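PDB 2G5C: prephenate dehydrogenase, which probably catalyses the NAD-dependent oxidative decarboxylation of prephenate to 4-hydroxyphenylpyruvate on the way to tyrosine, and carries bound NAD in this crystal. Local coordinates for residues M1-I6 against K28-D33; V7-M12 against S126-S131; P63-L68 against T91-G96. All blocks are in the same frame, centred on the assembly; numbering follows the deposited sequence.

Contacts 1 and 3 are parallel strand pairs of one sheet. Strands 3-7 and 65-68 are neighbours in it, and L5 bonds through its backbone to both F65 and M67, so the two contacts form a run of four strands. Both are largely buried, but contact 1 still exposes Q2 and K28, whereas nearly every touching residue of contact 3 is buried. Contact 2 differs in kind: the turn that follows strand 3-7 meets a distant loop with no direct hydrogen bond between them, and the pyrophosphate of NAD bridges the two. The cofactor touches all three: contact 1 at the adenosine end, contact 2 mainly at the phosphates, contact 3 on the nicotinamide side.

Contact 1: residues M1-I6 against K28-D33; sequences MQNVLI and KIYGYD. With NAD (nicotinamide-adenine-dinucleotide), chain E.
N3 and Y30 lie side by side on one face of the sheet and point the same way, with amide and ring planes 34° apart. The amide oxygen meets the edge of the ring in its plane, N3 OD1 to Y30 CE2 at 3.6 Å. On the same face, with CG anti to the backbone N (chi1 175°) and a bend at chi2 (66°), L5 brings CD1 to 4.0 Å from Y30 CB and 4.3 Å from Y32 CB. The other face is aliphatic: I6 and I29 run alongside each other, I6 CG1 to I29 CG2 at 4.0 Å, and V4 CB stands 4.4 Å from I29 CG1. Five backbone bonds in parallel register join the two segments, one nearly straight, from Y30 N to V4 O. Past them, D33 turns its carboxylate oxygens to the hydroxyls of the adenosine ribose, OD1 accepting from NAD O2B at 2.6 Å and OD2 from NAD O3B at 2.7 Å, the acidic strand end familiar from NAD-binding Rossmann folds. The two strands flank helix 11-22 in a beta-alpha-beta unit; that helix covers I6 and I29 through F16 and R21, F61 stacks on Y30, and strand 65-68 continues the sheet beyond L5.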
loop_
_atom_site.group_PDB
_atom_site.type_symbol
_atom_site.label_atom_id
_atom_site.label_comp_id
_atom_site.label_asym_id
_atom_site.label_seq_id
_atom_site.Cartn_x
_atom_site.Cartn_y
_atom_site.Cartn_z
HETATM N N MSE A 1 9.049 -5.503 40.712
HETATM C CA MSE A 1 9.819 -5.548 39.435
HETATM C C MSE A 1 11.326 -5.570 39.663
HETATM O O MSE A 1 11.873 -4.694 40.329
HETATM C CB MSE A 1 9.460 -4.343 38.560
HETATM C CG MSE A 1 10.427 -4.105 37.410
HETATM SE SE MSE A 1 9.946 -2.599 36.292
HETATM C CE MSE A 1 9.399 -3.590 34.719
ATOM N N GLN A 2 11.983 -6.579 39.101
ATOM C CA GLN A 2 13.431 -6.741 39.202
ATOM C C GLN A 2 13.836 -8.024 38.485
ATOM O O GLN A 2 14.966 -8.161 38.018
ATOM C CB GLN A 2 13.875 -6.789 40.664
ATOM C CG GLN A 2 15.008 -5.820 40.980
ATOM C CD GLN A 2 14.663 -4.383 40.617
ATOM O OE1 GLN A 2 14.554 -4.033 39.441
ATOM N NE2 GLN A 2 14.480 -3.545 41.630
ATOM N N ASN A 3 12.903 -8.964 38.413
ATOM C CA ASN A 3 13.124 -10.224 37.711
ATOM C C ASN A 3 12.186 -10.218 36.511
ATOM O O ASN A 3 11.043 -10.671 36.597
ATOM C CB ASN A 3 12.804 -11.419 38.607
ATOM C CG ASN A 3 13.844 -11.630 39.684
ATOM O OD1 ASN A 3 15.034 -11.748 39.393
ATOM N ND2 ASN A 3 13.402 -11.685 40.938
ATOM N N VAL A 4 12.670 -9.682 35.398
ATOM C CA VAL A 4 11.873 -9.600 34.181
ATOM C C VAL A 4 11.977 -10.876 33.358
ATOM O O VAL A 4 13.074 -11.358 33.087
ATOM C CB VAL A 4 12.324 -8.415 33.299
ATOM C CG1 VAL A 4 11.542 -8.409 31.986
ATOM C CG2 VAL A 4 12.135 -7.106 34.048
ATOM N N LEU A 5 10.829 -11.414 32.959
ATOM C CA LEU A 5 10.803 -12.623 32.147
ATOM C C LEU A 5 10.227 -12.344 30.767
ATOM O O LEU A 5 9.079 -11.920 30.636
ATOM C CB LEU A 5 9.962 -13.714 32.811
ATOM C CG LEU A 5 9.808 -14.965 31.936
ATOM C CD1 LEU A 5 11.161 -15.638 31.766
ATOM C CD2 LEU A 5 8.805 -15.923 32.559
ATOM N N ILE A 6 11.032 -12.588 29.743
ATOM C CA ILE A 6 10.593 -12.400 28.369
ATOM C C ILE A 6 10.129 -13.765 27.868
ATOM O O ILE A 6 10.936 -14.687 27.756
ATOM C CB ILE A 6 11.749 -11.930 27.455
ATOM C CG1 ILE A 6 12.285 -10.573 27.922
ATOM C CG2 ILE A 6 11.271 -11.886 26.002
ATOM C CD1 ILE A 6 11.292 -9.431 27.845
ATOM N N LYS A 28 17.443 -8.037 36.540
ATOM C CA LYS A 28 17.685 -9.231 35.736
ATOM C C LYS A 28 16.624 -9.432 34.664
ATOM O O LYS A 28 15.436 -9.209 34.899
ATOM C CB LYS A 28 17.742 -10.474 36.629
ATOM C CG LYS A 28 19.088 -10.696 37.306
ATOM C CD LYS A 28 20.132 -11.141 36.292
ATOM C CE LYS A 28 21.529 -11.170 36.893
ATOM N NZ LYS A 28 21.968 -9.812 37.325
ATOM N N ILE A 29 17.067 -9.849 33.483
ATOM C CA ILE A 29 16.166 -10.101 32.369
ATOM C C ILE A 29 16.343 -11.549 31.950
ATOM O O ILE A 29 17.413 -11.956 31.508
ATOM C CB ILE A 29 16.467 -9.178 31.177
ATOM C CG1 ILE A 29 16.267 -7.719 31.597
ATOM C CG2 ILE A 29 15.546 -9.511 30.022
ATOM C CD1 ILE A 29 16.613 -6.709 30.527
ATOM N N TYR A 30 15.280 -12.325 32.102
ATOM C CA TYR A 30 15.303 -13.739 31.771
ATOM C C TYR A 30 14.452 -14.020 30.547
ATOM O O TYR A 30 13.646 -13.182 30.131
ATOM C CB TYR A 30 14.772 -14.549 32.957
ATOM C CG TYR A 30 15.605 -14.425 34.207
ATOM C CD1 TYR A 30 16.849 -15.045 34.300
ATOM C CD2 TYR A 30 15.154 -13.683 35.298
ATOM C CE1 TYR A 30 17.624 -14.933 35.450
ATOM C CE2 TYR A 30 15.921 -13.563 36.453
ATOM C CZ TYR A 30 17.156 -14.190 36.523
ATOM O OH TYR A 30 17.925 -14.080 37.666
ATOM N N GLY A 31 14.624 -15.208 29.982
ATOM C CA GLY A 31 13.856 -15.567 28.811
ATOM C C GLY A 31 13.408 -17.012 28.787
ATOM O O GLY A 31 14.065 -17.895 29.337
ATOM N N TYR A 32 12.257 -17.236 28.163
ATOM C CA TYR A 32 11.688 -18.567 28.000
ATOM C C TYR A 32 11.267 -18.664 26.547
ATOM O O TYR A 32 10.533 -17.812 26.043
ATOM C CB TYR A 32 10.461 -18.781 28.889
ATOM C CG TYR A 32 9.655 -19.995 28.476
ATOM C CD1 TYR A 32 10.223 -21.269 28.480
ATOM C CD2 TYR A 32 8.345 -19.863 28.016
ATOM C CE1 TYR A 32 9.509 -22.380 28.030
ATOM C CE2 TYR A 32 7.622 -20.969 27.561
ATOM C CZ TYR A 32 8.211 -22.220 27.569
ATOM O OH TYR A 32 7.513 -23.307 27.092
ATOM N N ASP A 33 11.736 -19.707 25.874
ATOM C CA ASP A 33 11.426 -19.910 24.472
ATOM C C ASP A 33 11.552 -21.399 24.182
ATOM O O ASP A 33 12.373 -22.083 24.794
ATOM C CB ASP A 33 12.420 -19.122 23.615
ATOM C CG ASP A 33 11.916 -18.880 22.209
ATOM O OD1 ASP A 33 11.743 -19.857 21.451
ATOM O OD2 ASP A 33 11.690 -17.698 21.867
HETATM P PA NAD E . 9.157 -13.874 16.303
HETATM O O1A NAD E . 10.306 -12.998 16.024
HETATM O O2A NAD E . 8.917 -14.998 15.318
HETATM O O5B NAD E . 9.362 -14.427 17.782
HETATM C C5B NAD E . 8.426 -15.307 18.335
HETATM C C4B NAD E . 9.123 -16.188 19.355
HETATM O O4B NAD E . 8.124 -17.056 19.823
HETATM C C3B NAD E . 10.212 -17.094 18.737
HETATM O O3B NAD E . 11.493 -16.866 19.311
HETATM C C2B NAD E . 9.656 -18.503 18.960
HETATM O O2B NAD E . 10.612 -19.528 19.131
HETATM C C1B NAD E . 8.784 -18.239 20.164
HETATM N N9A NAD E . 7.746 -19.218 20.532
HETATM C C8A NAD E . 6.868 -19.905 19.727
HETATM N N7A NAD E . 6.098 -20.688 20.501
HETATM C C5A NAD E . 6.464 -20.516 21.791
HETATM C C6A NAD E . 6.033 -21.049 23.015
HETATM N N6A NAD E . 5.050 -21.930 23.065
HETATM N N1A NAD E . 6.648 -20.644 24.201
HETATM C C2A NAD E . 7.689 -19.715 24.180
HETATM N N3A NAD E . 8.123 -19.182 22.974
HETATM C C4A NAD E . 7.511 -19.585 21.811
HETATM O O3 NAD E . 7.767 -13.020 16.423
HETATM P PN NAD E . 7.642 -11.470 16.828
HETATM O O1N NAD E . 8.697 -11.157 17.811
HETATM O O2N NAD E . 7.654 -10.671 15.572
HETATM O O5D NAD E . 6.185 -11.257 17.490
HETATM C C5D NAD E . 5.828 -11.883 18.707
HETATM C C4D NAD E . 4.436 -11.445 19.217
HETATM O O4D NAD E . 4.304 -10.037 19.108
HETATM C C3D NAD E . 3.191 -12.038 18.543
HETATM O O3D NAD E . 2.310 -12.518 19.560
HETATM C C2D NAD E . 2.559 -10.902 17.753
HETATM O O2D NAD E . 1.137 -10.976 17.710
HETATM C C1D NAD E . 3.101 -9.664 18.466
HETATM N N1N NAD E . 3.379 -8.465 17.616
HETATM C C2N NAD E . 4.194 -8.623 16.497
HETATM C C3N NAD E . 4.476 -7.521 15.678
HETATM C C7N NAD E . 5.357 -7.709 14.478
HETATM O O7N NAD E . 5.612 -6.614 13.700
HETATM N N7N NAD E . 5.894 -8.868 14.140
HETATM C C4N NAD E . 3.918 -6.255 16.010
HETATM C C5N NAD E . 3.093 -6.107 17.148
HETATM C C6N NAD E . 2.829 -7.231 17.949
#

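Contact 2: residues V7-M12 against S126-S131. With NAD (nicotinamide-adenine-dinucleotide), chain E.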
loop_
_atom_site.group_PDB
_atom_site.type_symbol
_atom_site.label_atom_id
_atom_site.label_comp_id
_atom_site.label_asym_id
_atom_site.label_seq_id
_atom_site.Cartn_x
_atom_site.Cartn_y
_atom_site.Cartn_z
ATOM N N VAL A 7 8.835 -13.905 27.598
ATOM C CA VAL A 7 8.309 -15.167 27.078
ATOM C C VAL A 7 8.224 -15.014 25.567
ATOM O O VAL A 7 7.427 -14.224 25.056
ATOM C CB VAL A 7 6.911 -15.490 27.643
ATOM C CG1 VAL A 7 6.283 -16.626 26.849
ATOM C CG2 VAL A 7 7.025 -15.891 29.121
ATOM N N GLY A 8 9.050 -15.778 24.857
ATOM C CA GLY A 8 9.095 -15.678 23.411
ATOM C C GLY A 8 10.180 -14.658 23.106
ATOM O O GLY A 8 9.911 -13.458 22.996
ATOM N N VAL A 9 11.415 -15.131 22.988
ATOM C CA VAL A 9 12.542 -14.245 22.723
ATOM C C VAL A 9 12.787 -14.092 21.224
ATOM O O VAL A 9 13.701 -14.698 20.666
ATOM C CB VAL A 9 13.838 -14.768 23.400
ATOM C CG1 VAL A 9 14.924 -13.706 23.334
ATOM C CG2 VAL A 9 13.559 -15.150 24.846
ATOM N N GLY A 10 11.955 -13.279 20.584
ATOM C CA GLY A 10 12.095 -13.045 19.161
ATOM C C GLY A 10 12.337 -11.574 18.899
ATOM O O GLY A 10 12.971 -10.886 19.703
ATOM N N PHE A 11 11.829 -11.086 17.772
ATOM C CA PHE A 11 11.991 -9.687 17.412
ATOM C C PHE A 11 11.382 -8.758 18.463
ATOM O O PHE A 11 12.035 -7.830 18.937
ATOM C CB PHE A 11 11.339 -9.419 16.049
ATOM C CG PHE A 11 11.283 -7.967 15.686
ATOM C CD1 PHE A 11 12.451 -7.249 15.461
ATOM C CD2 PHE A 11 10.063 -7.309 15.588
ATOM C CE1 PHE A 11 12.405 -5.893 15.144
ATOM C CE2 PHE A 11 10.005 -5.955 15.273
ATOM C CZ PHE A 11 11.180 -5.245 15.050
HETATM N N MSE A 12 10.130 -9.010 18.823
HETATM C CA MSE A 12 9.445 -8.179 19.805
HETATM C C MSE A 12 9.956 -8.422 21.225
HETATM O O MSE A 12 10.285 -7.474 21.942
HETATM C CB MSE A 12 7.932 -8.421 19.733
HETATM C CG MSE A 12 7.319 -8.134 18.361
HETATM SE SE MSE A 12 7.434 -6.277 17.803
HETATM C CE MSE A 12 6.104 -5.536 18.998
ATOM N N SER A 126 11.257 -10.762 11.695
ATOM C CA SER A 126 11.182 -11.947 12.540
ATOM C C SER A 126 12.564 -12.422 12.970
ATOM O O SER A 126 13.480 -12.526 12.153
ATOM C CB SER A 126 10.458 -13.074 11.800
ATOM O OG SER A 126 10.278 -14.199 12.641
ATOM N N GLY A 127 12.706 -12.715 14.260
ATOM C CA GLY A 127 13.981 -13.174 14.780
ATOM C C GLY A 127 14.572 -12.187 15.769
ATOM O O GLY A 127 14.612 -10.984 15.511
ATOM N N VAL A 128 15.033 -12.700 16.905
ATOM C CA VAL A 128 15.621 -11.864 17.944
ATOM C C VAL A 128 16.851 -11.134 17.410
ATOM O O VAL A 128 17.305 -10.149 17.990
ATOM C CB VAL A 128 16.020 -12.713 19.176
ATOM C CG1 VAL A 128 17.018 -13.780 18.768
ATOM C CG2 VAL A 128 16.596 -11.824 20.264
ATOM N N GLU A 129 17.376 -11.624 16.292
ATOM C CA GLU A 129 18.554 -11.041 15.661
ATOM C C GLU A 129 18.254 -9.666 15.070
ATOM O O GLU A 129 19.167 -8.890 14.793
ATOM C CB GLU A 129 19.057 -11.970 14.554
ATOM C CG GLU A 129 20.459 -11.658 14.066
ATOM C CD GLU A 129 20.910 -12.597 12.967
ATOM O OE1 GLU A 129 20.460 -12.425 11.813
ATOM O OE2 GLU A 129 21.710 -13.515 13.259
ATOM N N TYR A 130 16.971 -9.373 14.882
ATOM C CA TYR A 130 16.539 -8.102 14.311
ATOM C C TYR A 130 15.965 -7.131 15.341
ATOM O O TYR A 130 15.595 -6.009 14.995
ATOM C CB TYR A 130 15.491 -8.351 13.225
ATOM C CG TYR A 130 16.019 -9.047 11.990
ATOM C CD1 TYR A 130 16.948 -8.423 11.157
ATOM C CD2 TYR A 130 15.574 -10.324 11.643
ATOM C CE1 TYR A 130 17.420 -9.051 10.004
ATOM C CE2 TYR A 130 16.039 -10.961 10.494
ATOM C CZ TYR A 130 16.961 -10.318 9.679
ATOM O OH TYR A 130 17.414 -10.938 8.536
ATOM N N SER A 131 15.889 -7.558 16.598
ATOM C CA SER A 131 15.349 -6.709 17.655
ATOM C C SER A 131 16.137 -5.410 17.787
ATOM O O SER A 131 17.340 -5.378 17.538
ATOM C CB SER A 131 15.352 -7.457 18.994
ATOM O OG SER A 131 16.656 -7.877 19.353
HETATM P PA NAD E . 9.157 -13.874 16.303
HETATM O O1A NAD E . 10.306 -12.998 16.024
HETATM O O2A NAD E . 8.917 -14.998 15.318
HETATM O O5B NAD E . 9.362 -14.427 17.782
HETATM C C5B NAD E . 8.426 -15.307 18.335
HETATM C C4B NAD E . 9.123 -16.188 19.355
HETATM O O4B NAD E . 8.124 -17.056 19.823
HETATM C C3B NAD E . 10.212 -17.094 18.737
HETATM O O3B NAD E . 11.493 -16.866 19.311
HETATM C C2B NAD E . 9.656 -18.503 18.960
HETATM O O2B NAD E . 10.612 -19.528 19.131
HETATM C C1B NAD E . 8.784 -18.239 20.164
HETATM N N9A NAD E . 7.746 -19.218 20.532
HETATM C C8A NAD E . 6.868 -19.905 19.727
HETATM N N7A NAD E . 6.098 -20.688 20.501
HETATM C C5A NAD E . 6.464 -20.516 21.791
HETATM C C6A NAD E . 6.033 -21.049 23.015
HETATM N N6A NAD E . 5.050 -21.930 23.065
HETATM N N1A NAD E . 6.648 -20.644 24.201
HETATM C C2A NAD E . 7.689 -19.715 24.180
HETATM N N3A NAD E . 8.123 -19.182 22.974
HETATM C C4A NAD E . 7.511 -19.585 21.811
HETATM O O3 NAD E . 7.767 -13.020 16.423
HETATM P PN NAD E . 7.642 -11.470 16.828
HETATM O O1N NAD E . 8.697 -11.157 17.811
HETATM O O2N NAD E . 7.654 -10.671 15.572
HETATM O O5D NAD E . 6.185 -11.257 17.490
HETATM C C5D NAD E . 5.828 -11.883 18.707
HETATM C C4D NAD E . 4.436 -11.445 19.217
HETATM O O4D NAD E . 4.304 -10.037 19.108
HETATM C C3D NAD E . 3.191 -12.038 18.543
HETATM O O3D NAD E . 2.310 -12.518 19.560
HETATM C C2D NAD E . 2.559 -10.902 17.753
HETATM O O2D NAD E . 1.137 -10.976 17.710
HETATM C C1D NAD E . 3.101 -9.664 18.466
HETATM N N1N NAD E . 3.379 -8.465 17.616
HETATM C C2N NAD E . 4.194 -8.623 16.497
HETATM C C3N NAD E . 4.476 -7.521 15.678
HETATM C C7N NAD E . 5.357 -7.709 14.478
HETATM O O7N NAD E . 5.612 -6.614 13.700
HETATM N N7N NAD E . 5.894 -8.868 14.140
HETATM C C4N NAD E . 3.918 -6.255 16.010
HETATM C C5N NAD E . 3.093 -6.107 17.148
HETATM C C6N NAD E . 2.829 -7.231 17.949
#
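O1A of the NAD pyrophosphate is gripped by one backbone amide from each segment: F11 N donates to it over 3.0 Å and nearly straight (176°), and G127 N over 3.0 Å at 163°. One residue on, M12 N gives a similarly straight bond to NAD O1N, 2.8 Å long, so each phosphate takes an amide from the start of helix 11-22. This is the phosphate-binding turn of a Rossmann fold, consistent with a GxGxxG pattern; G10 sits at the helix N-cap, where any CB would collide with NAD O5B. Beside the turn, the F11 ring, CG anti to the backbone N (chi1 172°), lies along the 126-131 segment, its edge at a backbone carbonyl, F11 CE1 to Y130 O at 3.2 Å. With an alanine here the amide bond could persist, but a gap would probably open beside the Y130 carbonyl and leave K125 and L135 without the ring they touch. V9 and V128 lie alongside each other, V9 CG1 to V128 CG2 at 4.0 Å. S131 folds back on its own turn, OG donating to V128 O at 2.7 Å, while S131 CB packs 3.3 Å from F11 O.

Contact 3: residues P63-L68 against T91-G96; sequences PDFVML and TVTDQG. With NAD (nicotinamide-adenine-dinucleotide), chain E.
The ring of F65 slants against two threonines of the neighbouring strand, F65 CD1 standing 4.2 Å from T91 CB and its far end near T93 CG2; F16 of helix 11-22 and M1 also touch it. A second flat group, the amide of Q95, is fixed by its two ends: OE1 pairs with S69 OG and NE2 with Y136 OH. Across its stem lies selenomethionine M67, the two side chains crossing at about a right angle, with M67 SE 3.5 Å from Q95 CG. M67 is bent at both chi2 and chi3, which turns its methyl back along T93, M67 CE to T93 CG2 at 3.7 Å. T93 points its hydroxyl the other way, to V115 O in the next strand, leaving the methyl for M67. These strands, 65-68 and 91-94, are joined through helix 72-85 as a beta-alpha-beta crossover of the Rossmann fold, and T93 N to V66 O, at 177°, is the straightest of the bonds between them. The opposite face carries V66, L68, V92 and D94: V66 CB meets V92 CG2 at 4.0 Å, and L68 crosses V92 obliquely, L68 CD1 to V92 CG1 at 4.1 Å, while L68 CB rests 3.7 Å from D94 CB. D94 then leads its carboxylate away to a salt bridge with K99 and a bond from G117 N, with a weak one from G96 N. At the start of the pair D64 O takes two donors, T91 N from well above the carbonyl plane (49° out) and a water that also hydrogen-bonds T91 OG1. At the other end the chain runs onto the cofactor, where Q95 O comes within 3.2 Å of NAD C6N on the nicotinamide ring.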
loop_
_atom_site.group_PDB
_atom_site.type_symbol
_atom_site.label_atom_id
_atom_site.label_comp_id
_atom_site.label_asym_id
_atom_site.label_seq_id
_atom_site.Cartn_x
_atom_site.Cartn_y
_atom_site.Cartn_z
ATOM N N PRO A 63 10.227 -14.784 38.388
ATOM C CA PRO A 63 9.885 -13.506 37.754
ATOM C C PRO A 63 8.678 -12.814 38.369
ATOM O O PRO A 63 7.701 -13.464 38.743
ATOM C CB PRO A 63 9.649 -13.902 36.301
ATOM C CG PRO A 63 9.065 -15.276 36.431
ATOM C CD PRO A 63 9.930 -15.918 37.491
ATOM N N ASP A 64 8.755 -11.492 38.485
ATOM C CA ASP A 64 7.648 -10.720 39.035
ATOM C C ASP A 64 7.034 -9.813 37.968
ATOM O O ASP A 64 6.038 -9.131 38.209
ATOM C CB ASP A 64 8.110 -9.904 40.244
ATOM C CG ASP A 64 9.400 -9.154 39.994
ATOM O OD1 ASP A 64 9.937 -8.579 40.965
ATOM O OD2 ASP A 64 9.879 -9.137 38.841
ATOM N N PHE A 65 7.638 -9.823 36.783
ATOM C CA PHE A 65 7.159 -9.027 35.657
ATOM C C PHE A 65 7.331 -9.885 34.404
ATOM O O PHE A 65 8.448 -10.206 34.020
ATOM C CB PHE A 65 7.980 -7.742 35.525
ATOM C CG PHE A 65 7.381 -6.737 34.587
ATOM C CD1 PHE A 65 6.374 -5.880 35.019
ATOM C CD2 PHE A 65 7.797 -6.669 33.261
ATOM C CE1 PHE A 65 5.788 -4.968 34.142
ATOM C CE2 PHE A 65 7.215 -5.762 32.374
ATOM C CZ PHE A 65 6.210 -4.911 32.815
ATOM N N VAL A 66 6.226 -10.258 33.772
ATOM C CA VAL A 66 6.284 -11.102 32.589
ATOM C C VAL A 66 5.703 -10.445 31.336
ATOM O O VAL A 66 4.615 -9.875 31.368
ATOM C CB VAL A 66 5.548 -12.435 32.850
ATOM C CG1 VAL A 66 5.678 -13.356 31.648
ATOM C CG2 VAL A 66 6.122 -13.100 34.099
HETATM N N MSE A 67 6.442 -10.533 30.232
HETATM C CA MSE A 67 6.002 -9.958 28.961
HETATM C C MSE A 67 5.817 -11.055 27.921
HETATM O O MSE A 67 6.787 -11.553 27.353
HETATM C CB MSE A 67 7.024 -8.939 28.448
HETATM C CG MSE A 67 6.681 -8.335 27.075
HETATM SE SE MSE A 67 5.117 -7.194 27.108
HETATM C CE MSE A 67 5.904 -5.678 28.006
ATOM N N LEU A 68 4.564 -11.435 27.686
ATOM C CA LEU A 68 4.247 -12.461 26.706
ATOM C C LEU A 68 4.546 -11.894 25.318
ATOM O O LEU A 68 3.892 -10.947 24.858
ATOM C CB LEU A 68 2.776 -12.865 26.832
ATOM C CG LEU A 68 2.402 -13.431 28.209
ATOM C CD1 LEU A 68 0.917 -13.732 28.249
ATOM C CD2 LEU A 68 3.205 -14.691 28.491
ATOM N N THR A 91 3.337 -9.668 37.926
ATOM C CA THR A 91 2.556 -8.913 36.947
ATOM C C THR A 91 2.812 -9.521 35.575
ATOM O O THR A 91 3.962 -9.741 35.196
ATOM C CB THR A 91 2.976 -7.431 36.898
ATOM O OG1 THR A 91 2.610 -6.790 38.124
ATOM C CG2 THR A 91 2.288 -6.720 35.732
ATOM N N VAL A 92 1.741 -9.800 34.840
ATOM C CA VAL A 92 1.862 -10.392 33.511
ATOM C C VAL A 92 1.149 -9.541 32.468
ATOM O O VAL A 92 -0.041 -9.258 32.600
ATOM C CB VAL A 92 1.258 -11.811 33.460
ATOM C CG1 VAL A 92 1.393 -12.383 32.047
ATOM C CG2 VAL A 92 1.953 -12.714 34.470
ATOM N N THR A 93 1.882 -9.143 31.429
ATOM C CA THR A 93 1.309 -8.326 30.362
ATOM C C THR A 93 1.786 -8.898 29.022
ATOM O O THR A 93 2.659 -9.762 29.000
ATOM C CB THR A 93 1.723 -6.832 30.541
ATOM O OG1 THR A 93 0.971 -6.004 29.644
ATOM C CG2 THR A 93 3.211 -6.648 30.297
ATOM N N ASP A 94 1.217 -8.443 27.909
ATOM C CA ASP A 94 1.619 -8.988 26.612
ATOM C C ASP A 94 1.881 -7.960 25.508
ATOM O O ASP A 94 1.826 -6.746 25.723
ATOM C CB ASP A 94 0.563 -9.994 26.128
ATOM C CG ASP A 94 -0.734 -9.316 25.658
ATOM O OD1 ASP A 94 -1.297 -8.489 26.417
ATOM O OD2 ASP A 94 -1.193 -9.620 24.533
ATOM N N GLN A 95 2.178 -8.480 24.321
ATOM C CA GLN A 95 2.449 -7.671 23.136
ATOM C C GLN A 95 1.573 -8.139 21.982
ATOM O O GLN A 95 1.662 -7.608 20.875
ATOM C CB GLN A 95 3.920 -7.807 22.725
ATOM C CG GLN A 95 4.894 -7.107 23.647
ATOM C CD GLN A 95 6.285 -7.000 23.048
ATOM O OE1 GLN A 95 7.116 -7.897 23.200
ATOM N NE2 GLN A 95 6.538 -5.900 22.352
ATOM N N GLY A 96 0.734 -9.138 22.242
ATOM C CA GLY A 96 -0.141 -9.679 21.212
ATOM C C GLY A 96 -0.811 -8.623 20.348
ATOM O O GLY A 96 -1.162 -7.551 20.840
HETATM P PA NAD E . 9.157 -13.874 16.303
HETATM O O1A NAD E . 10.306 -12.998 16.024
HETATM O O2A NAD E . 8.917 -14.998 15.318
HETATM O O5B NAD E . 9.362 -14.427 17.782
HETATM C C5B NAD E . 8.426 -15.307 18.335
HETATM C C4B NAD E . 9.123 -16.188 19.355
HETATM O O4B NAD E . 8.124 -17.056 19.823
HETATM C C3B NAD E . 10.212 -17.094 18.737
HETATM O O3B NAD E . 11.493 -16.866 19.311
HETATM C C2B NAD E . 9.656 -18.503 18.960
HETATM O O2B NAD E . 10.612 -19.528 19.131
HETATM C C1B NAD E . 8.784 -18.239 20.164
HETATM N N9A NAD E . 7.746 -19.218 20.532
HETATM C C8A NAD E . 6.868 -19.905 19.727
HETATM N N7A NAD E . 6.098 -20.688 20.501
HETATM C C5A NAD E . 6.464 -20.516 21.791
HETATM C C6A NAD E . 6.033 -21.049 23.015
HETATM N N6A NAD E . 5.050 -21.930 23.065
HETATM N N1A NAD E . 6.648 -20.644 24.201
HETATM C C2A NAD E . 7.689 -19.715 24.180
HETATM N N3A NAD E . 8.123 -19.182 22.974
HETATM C C4A NAD E . 7.511 -19.585 21.811
HETATM O O3 NAD E . 7.767 -13.020 16.423
HETATM P PN NAD E . 7.642 -11.470 16.828
HETATM O O1N NAD E . 8.697 -11.157 17.811
HETATM O O2N NAD E . 7.654 -10.671 15.572
HETATM O O5D NAD E . 6.185 -11.257 17.490
HETATM C C5D NAD E . 5.828 -11.883 18.707
HETATM C C4D NAD E . 4.436 -11.445 19.217
HETATM O O4D NAD E . 4.304 -10.037 19.108
HETATM C C3D NAD E . 3.191 -12.038 18.543
HETATM O O3D NAD E . 2.310 -12.518 19.560
HETATM C C2D NAD E . 2.559 -10.902 17.753
HETATM O O2D NAD E . 1.137 -10.976 17.710
HETATM C C1D NAD E . 3.101 -9.664 18.466
HETATM N N1N NAD E . 3.379 -8.465 17.616
HETATM C C2N NAD E . 4.194 -8.623 16.497
HETATM C C3N NAD E . 4.476 -7.521 15.678
HETATM C C7N NAD E . 5.357 -7.709 14.478
HETATM O O7N NAD E . 5.612 -6.614 13.700
HETATM N N7N NAD E . 5.894 -8.868 14.140
HETATM C C4N NAD E . 3.918 -6.255 16.010
HETATM C C5N NAD E . 3.093 -6.107 17.148
HETATM C C6N NAD E . 2.829 -7.231 17.949
HETATM O O HOH W 1 4.726 -6.852 39.666
#